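Local atomic coordinates of 14L protein (PDB entry 4EKX), a protein that probably binds and neutralises host interleukin-18, as a poxviral member of the interleukin-18-binding protein family with an immunoglobulin-like fold. Residues D[80-90]-D[102-110]. The protein carries 2 engineered substitutions. Sequence-based numbering, arbitrary orientation.
Sequences ITDEMRNEKLT and ESVILSKIW
Two short helices, 82-86 and 106-110, are joined directly by a backbone bond: the N of S107, in the first turn of its helix, donates to R85 O at 2.9 Å with an N-H...O angle of 152°. A second bond backs it: S107 OG donates to N86 OD1 at 2.8 Å, lying in the carbonyl plane of the amide. With chi1 at 58°, S107 OG stands between its own backbone N and carbonyl carbon, which brings it to the amide. Next to this junction a bridging water accepts from L106 N and has E87 O and M84 O within hydrogen-bonding distance, at 2.8 and 2.9 Å.

Beyond the water the two segments pair as antiparallel strands of the hairpin 89-94/100-104, at the edge of one sheet of an immunoglobulin-like beta-sandwich. L89 and V104 form a hydrogen-bonded pair: L89 N to V104 O is nearly straight (171°), and V104 N returns to L89 O. L89 CD1 meets L106 CD1 at 3.9 Å, the two side chains crossing at about a right angle, and both also pack on L21 of strand 18-26. Alongside S103 runs the extended K88 chain, with CE 3.4 Å from S103 OG.

At the helix side, R85 CG approaches the edge of the W110 ring at CZ3, 4.2 Å away, while L106 CB lies over one ring face, offset toward the rim. Of the R85 guanidinium, NH2 makes a salt bridge with E15 and NH1 a weak hydrogen bond within a salt bridge to D82, and I80 CG2 lies 3.7 Å above its plane.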
ATOM      1  N   ILE D  80       2.434 -22.377   3.927  1.00 50.54           N
ATOM      2  CA  ILE D  80       1.080 -22.418   4.458  1.00 48.05           C
ATOM      3  C   ILE D  80       0.509 -23.826   4.606  1.00 52.90           C
ATOM      4  O   ILE D  80       0.491 -24.614   3.663  1.00 53.34           O
ATOM      5  CB  ILE D  80       0.137 -21.540   3.593  1.00 47.47           C
ATOM      6  CG1 ILE D  80       0.567 -20.069   3.680  1.00 46.78           C
ATOM      7  CG2 ILE D  80      -1.313 -21.702   4.029  1.00 44.40           C
ATOM      8  CD1 ILE D  80      -0.170 -19.150   2.706  1.00 42.40           C
ATOM      9  N   THR D  81       0.036 -24.124   5.808  1.00 49.41           N
ATOM     10  CA  THR D  81      -0.577 -25.401   6.109  1.00 59.70           C
ATOM     11  C   THR D  81      -2.088 -25.244   6.227  1.00 54.67           C
ATOM     12  O   THR D  81      -2.605 -24.121   6.225  1.00 49.11           O
ATOM     13  CB  THR D  81      -0.037 -25.957   7.431  1.00 59.57           C
ATOM     14  OG1 THR D  81      -0.389 -25.068   8.492  1.00 53.87           O
ATOM     15  CG2 THR D  81       1.477 -26.087   7.373  1.00 58.82           C
ATOM     16  N   ASP D  82      -2.794 -26.370   6.332  1.00 60.12           N
ATOM     17  CA  ASP D  82      -4.234 -26.325   6.546  1.00 61.82           C
ATOM     18  C   ASP D  82      -4.575 -25.679   7.880  1.00 56.85           C
ATOM     19  O   ASP D  82      -5.570 -24.964   7.987  1.00 54.59           O
ATOM     20  CB  ASP D  82      -4.858 -27.713   6.470  1.00 61.11           C
ATOM     21  CG  ASP D  82      -5.095 -28.166   5.045  1.00 63.59           C
ATOM     22  OD1 ASP D  82      -5.214 -27.302   4.155  1.00 61.71           O
ATOM     23  OD2 ASP D  82      -5.164 -29.389   4.818  1.00 63.40           O
ATOM     24  N   GLU D  83      -3.760 -25.939   8.899  1.00 56.02           N
ATOM     25  CA  GLU D  83      -3.977 -25.301  10.191  1.00 56.96           C
ATOM     26  C   GLU D  83      -3.976 -23.778  10.051  1.00 54.10           C
ATOM     27  O   GLU D  83      -4.807 -23.099  10.645  1.00 48.21           O
ATOM     28  CB  GLU D  83      -2.939 -25.741  11.228  1.00 59.07           C
ATOM     29  CG  GLU D  83      -3.116 -25.034  12.579  1.00 61.80           C
ATOM     30  CD  GLU D  83      -2.058 -25.412  13.603  1.00 74.51           C
ATOM     31  OE1 GLU D  83      -2.125 -24.900  14.743  1.00 80.00           O
ATOM     32  OE2 GLU D  83      -1.161 -26.215  13.271  1.00 83.93           O
ATOM     33  N   MET D  84      -3.039 -23.254   9.268  1.00 47.07           N
ATOM     34  CA  MET D  84      -2.948 -21.812   9.034  1.00 45.80           C
ATOM     35  C   MET D  84      -4.125 -21.307   8.205  1.00 44.81           C
ATOM     36  O   MET D  84      -4.636 -20.205   8.446  1.00 45.32           O
ATOM     37  CB  MET D  84      -1.633 -21.467   8.334  1.00 47.79           C
ATOM     38  CG  MET D  84      -0.404 -21.754   9.179  1.00 52.18           C
ATOM     39  SD  MET D  84       1.145 -21.697   8.248  1.00 49.67           S
ATOM     40  CE  MET D  84       1.219 -19.955   7.839  1.00 48.85           C
ATOM     41  N   ARG D  85      -4.543 -22.107   7.222  1.00 42.16           N
ATOM     42  CA  ARG D  85      -5.678 -21.745   6.366  1.00 48.50           C
ATOM     43  C   ARG D  85      -6.969 -21.633   7.169  1.00 51.06           C
ATOM     44  O   ARG D  85      -7.837 -20.822   6.847  1.00 47.07           O
ATOM     45  CB  ARG D  85      -5.858 -22.756   5.226  1.00 49.28           C
ATOM     46  CG  ARG D  85      -4.785 -22.690   4.160  1.00 47.20           C
ATOM     47  CD  ARG D  85      -5.013 -23.705   3.039  1.00 51.00           C
ATOM     48  NE  ARG D  85      -3.874 -23.727   2.127  1.00 49.90           N
ATOM     49  CZ  ARG D  85      -2.873 -24.600   2.195  1.00 54.55           C
ATOM     50  NH1 ARG D  85      -2.875 -25.551   3.122  1.00 54.76           N
ATOM     51  NH2 ARG D  85      -1.869 -24.531   1.334  1.00 56.73           N
ATOM     52  N   ASN D  86      -7.078 -22.435   8.226  1.00 48.92           N
ATOM     53  CA  ASN D  86      -8.296 -22.497   9.030  1.00 42.80           C
ATOM     54  C   ASN D  86      -8.223 -21.701  10.337  1.00 43.48           C
ATOM     55  O   ASN D  86      -9.202 -21.629  11.082  1.00 44.79           O
ATOM     56  CB  ASN D  86      -8.661 -23.953   9.327  1.00 47.12           C
ATOM     57  CG  ASN D  86      -9.018 -24.731   8.076  1.00 57.79           C
ATOM     58  OD1 ASN D  86      -9.491 -24.160   7.092  1.00 57.61           O
ATOM     59  ND2 ASN D  86      -8.795 -26.042   8.108  1.00 56.18           N
ATOM     60  N   GLU D  87      -7.067 -21.098  10.597  1.00 41.49           N
ATOM     61  CA  GLU D  87      -6.820 -20.366  11.836  1.00 41.81           C
ATOM     62  C   GLU D  87      -7.601 -19.057  11.857  1.00 43.66           C
ATOM     63  O   GLU D  87      -7.660 -18.348  10.850  1.00 38.67           O
ATOM     64  CB  GLU D  87      -5.323 -20.071  11.966  1.00 38.17           C
ATOM     65  CG  GLU D  87      -4.889 -19.492  13.301  1.00 43.18           C
ATOM     66  CD  GLU D  87      -4.820 -20.543  14.388  1.00 50.63           C
ATOM     67  OE1 GLU D  87      -3.989 -21.472  14.271  1.00 51.68           O
ATOM     68  OE2 GLU D  87      -5.608 -20.443  15.349  1.00 48.80           O
ATOM     69  N   LYS D  88      -8.211 -18.747  12.995  1.00 42.63           N
ATOM     70  CA  LYS D  88      -8.826 -17.430  13.173  1.00 38.21           C
ATOM     71  C   LYS D  88      -7.753 -16.384  13.458  1.00 37.62           C
ATOM     72  O   LYS D  88      -7.112 -16.408  14.507  1.00 40.14           O
ATOM     73  CB  LYS D  88      -9.868 -17.444  14.297  1.00 42.43           C
ATOM     74  CG  LYS D  88     -10.612 -16.108  14.460  1.00 41.02           C
ATOM     75  CD  LYS D  88     -11.689 -16.219  15.524  1.00 53.07           C
ATOM     76  CE  LYS D  88     -12.353 -14.880  15.786  1.00 53.87           C
ATOM     77  NZ  LYS D  88     -13.382 -14.981  16.853  1.00 58.38           N
ATOM     78  N   LEU D  89      -7.577 -15.450  12.523  1.00 35.79           N
ATOM     79  CA  LEU D  89      -6.538 -14.438  12.637  1.00 32.08           C
ATOM     80  C   LEU D  89      -7.159 -13.082  12.981  1.00 32.65           C
ATOM     81  O   LEU D  89      -8.027 -12.585  12.266  1.00 34.83           O
ATOM     82  CB  LEU D  89      -5.740 -14.346  11.333  1.00 33.10           C
ATOM     83  CG  LEU D  89      -5.213 -15.688  10.794  1.00 35.05           C
ATOM     84  CD1 LEU D  89      -4.593 -15.508   9.409  1.00 36.84           C
ATOM     85  CD2 LEU D  89      -4.209 -16.307  11.747  1.00 33.17           C
ATOM     86  N   THR D  90      -6.716 -12.492  14.081  1.00 30.71           N
ATOM     87  CA  THR D  90      -7.330 -11.258  14.564  1.00 30.09           C
ATOM     88  C   THR D  90      -6.389 -10.068  14.487  1.00 27.93           C
ATOM     89  O   THR D  90      -5.240 -10.149  14.912  1.00 29.36           O
ATOM     90  CB  THR D  90      -7.796 -11.427  16.023  1.00 30.40           C
ATOM     91  OG1 THR D  90      -8.781 -12.464  16.087  1.00 32.38           O
ATOM     92  CG2 THR D  90      -8.387 -10.121  16.570  1.00 31.71           C
ATOM     93  N   GLU D 102     -10.930  -7.054  14.444  1.00 34.18           N
ATOM     94  CA  GLU D 102     -11.502  -7.663  13.263  1.00 31.81           C
ATOM     95  C   GLU D 102     -10.754  -8.968  13.041  1.00 29.87           C
ATOM     96  O   GLU D 102      -9.580  -9.087  13.392  1.00 34.16           O
ATOM     97  CB  GLU D 102     -11.352  -6.744  12.045  1.00 35.51           C
ATOM     98  CG  GLU D 102     -12.042  -7.269  10.807  1.00 43.30           C
ATOM     99  CD  GLU D 102     -13.546  -7.367  10.983  1.00 65.02           C
ATOM    100  OE1 GLU D 102     -14.137  -6.463  11.615  1.00 67.84           O
ATOM    101  OE2 GLU D 102     -14.136  -8.356  10.499  1.00 72.50           O
ATOM    102  N   SER D 103     -11.420  -9.953  12.455  1.00 32.48           N
ATOM    103  CA  SER D 103     -10.773 -11.243  12.272  1.00 34.72           C
ATOM    104  C   SER D 103     -11.119 -11.836  10.925  1.00 38.33           C
ATOM    105  O   SER D 103     -12.049 -11.387  10.253  1.00 38.39           O
ATOM    106  CB  SER D 103     -11.146 -12.211  13.403  1.00 43.55           C
ATOM    107  OG  SER D 103     -12.529 -12.518  13.382  1.00 47.42           O
ATOM    108  N   VAL D 104     -10.346 -12.840  10.529  1.00 30.59           N
ATOM    109  CA  VAL D 104     -10.582 -13.529   9.272  1.00 31.37           C
ATOM    110  C   VAL D 104     -10.079 -14.962   9.372  1.00 38.21           C
ATOM    111  O   VAL D 104      -9.103 -15.245  10.072  1.00 34.86           O
ATOM    112  CB  VAL D 104      -9.886 -12.800   8.086  1.00 36.20           C
ATOM    113  CG1 VAL D 104      -8.376 -12.748   8.289  1.00 35.44           C
ATOM    114  CG2 VAL D 104     -10.235 -13.470   6.755  1.00 37.13           C
ATOM    115  N   ILE D 105     -10.787 -15.861   8.696  1.00 37.57           N
ATOM    116  CA  ILE D 105     -10.338 -17.225   8.495  1.00 39.86           C
ATOM    117  C   ILE D 105     -10.169 -17.384   6.991  1.00 39.00           C
ATOM    118  O   ILE D 105     -11.145 -17.377   6.243  1.00 40.30           O
ATOM    119  CB  ILE D 105     -11.352 -18.242   9.044  1.00 41.07           C
ATOM    120  CG1 ILE D 105     -11.408 -18.146  10.571  1.00 45.91           C
ATOM    121  CG2 ILE D 105     -11.001 -19.677   8.598  1.00 46.44           C
ATOM    122  CD1 ILE D 105     -12.468 -19.015  11.201  1.00 50.50           C
ATOM    123  N   LEU D 106      -8.922 -17.505   6.555  1.00 37.71           N
ATOM    124  CA  LEU D 106      -8.600 -17.476   5.133  1.00 37.70           C
ATOM    125  C   LEU D 106      -9.326 -18.509   4.269  1.00 42.01           C
ATOM    126  O   LEU D 106      -9.777 -18.184   3.175  1.00 42.16           O
ATOM    127  CB  LEU D 106      -7.082 -17.541   4.929  1.00 39.58           C
ATOM    128  CG  LEU D 106      -6.426 -16.279   5.505  1.00 37.59           C
ATOM    129  CD1 LEU D 106      -4.908 -16.414   5.581  1.00 43.56           C
ATOM    130  CD2 LEU D 106      -6.840 -15.062   4.678  1.00 38.65           C
ATOM    131  N   SER D 107      -9.452 -19.744   4.748  1.00 44.87           N
ATOM    132  CA  SER D 107     -10.105 -20.778   3.945  1.00 48.70           C
ATOM    133  C   SER D 107     -11.518 -20.359   3.536  1.00 47.00           C
ATOM    134  O   SER D 107     -12.012 -20.764   2.484  1.00 51.62           O
ATOM    135  CB  SER D 107     -10.132 -22.123   4.684  1.00 46.53           C
ATOM    136  OG  SER D 107     -10.802 -22.003   5.929  1.00 49.96           O
ATOM    137  N   LYS D 108     -12.159 -19.549   4.368  1.00 46.10           N
ATOM    138  CA  LYS D 108     -13.504 -19.068   4.092  1.00 45.34           C
ATOM    139  C   LYS D 108     -13.502 -18.064   2.950  1.00 42.68           C
ATOM    140  O   LYS D 108     -14.398 -18.064   2.120  1.00 46.34           O
ATOM    141  CB  LYS D 108     -14.108 -18.423   5.334  1.00 47.48           C
ATOM    142  CG  LYS D 108     -14.393 -19.390   6.468  1.00 56.65           C
ATOM    143  N   ILE D 109     -12.479 -17.226   2.907  1.00 43.54           N
ATOM    144  CA  ILE D 109     -12.350 -16.262   1.835  1.00 44.31           C
ATOM    145  C   ILE D 109     -11.994 -16.975   0.543  1.00 48.63           C
ATOM    146  O   ILE D 109     -12.573 -16.711  -0.497  1.00 45.07           O
ATOM    147  CB  ILE D 109     -11.258 -15.229   2.141  1.00 40.18           C
ATOM    148  CG1 ILE D 109     -11.598 -14.454   3.413  1.00 43.15           C
ATOM    149  CG2 ILE D 109     -11.082 -14.287   0.968  1.00 41.94           C
ATOM    150  CD1 ILE D 109     -12.695 -13.435   3.228  1.00 43.42           C
ATOM    151  N   TRP D 110     -11.036 -17.886   0.624  1.00 46.59           N
ATOM    152  CA  TRP D 110     -10.508 -18.531  -0.553  1.00 46.46           C
ATOM    153  C   TRP D 110     -11.435 -19.546  -1.156  1.00 58.41           C
ATOM    154  O   TRP D 110     -11.364 -19.816  -2.367  1.00 60.98           O
ATOM    155  CB  TRP D 110      -9.148 -19.138  -0.259  1.00 51.84           C
ATOM    156  CG  TRP D 110      -8.095 -18.098   0.018  1.00 48.84           C
ATOM    157  CD1 TRP D 110      -8.101 -16.766  -0.366  1.00 43.61           C
ATOM    158  CD2 TRP D 110      -6.840 -18.271   0.754  1.00 44.37           C
ATOM    159  NE1 TRP D 110      -6.975 -16.129   0.061  1.00 44.71           N
ATOM    160  CE2 TRP D 110      -6.177 -16.972   0.740  1.00 43.47           C
ATOM    161  CE3 TRP D 110      -6.227 -19.329   1.396  1.00 44.14           C
ATOM    162  CZ2 TRP D 110      -4.956 -16.767   1.344  1.00 41.69           C
ATOM    163  CZ3 TRP D 110      -4.994 -19.109   2.005  1.00 46.90           C
ATOM    164  CH2 TRP D 110      -4.375 -17.859   1.977  1.00 45.80           C
TER
HETATM  165  O   HOH W   1      -6.577 -18.072   8.246  1.00 37.38           O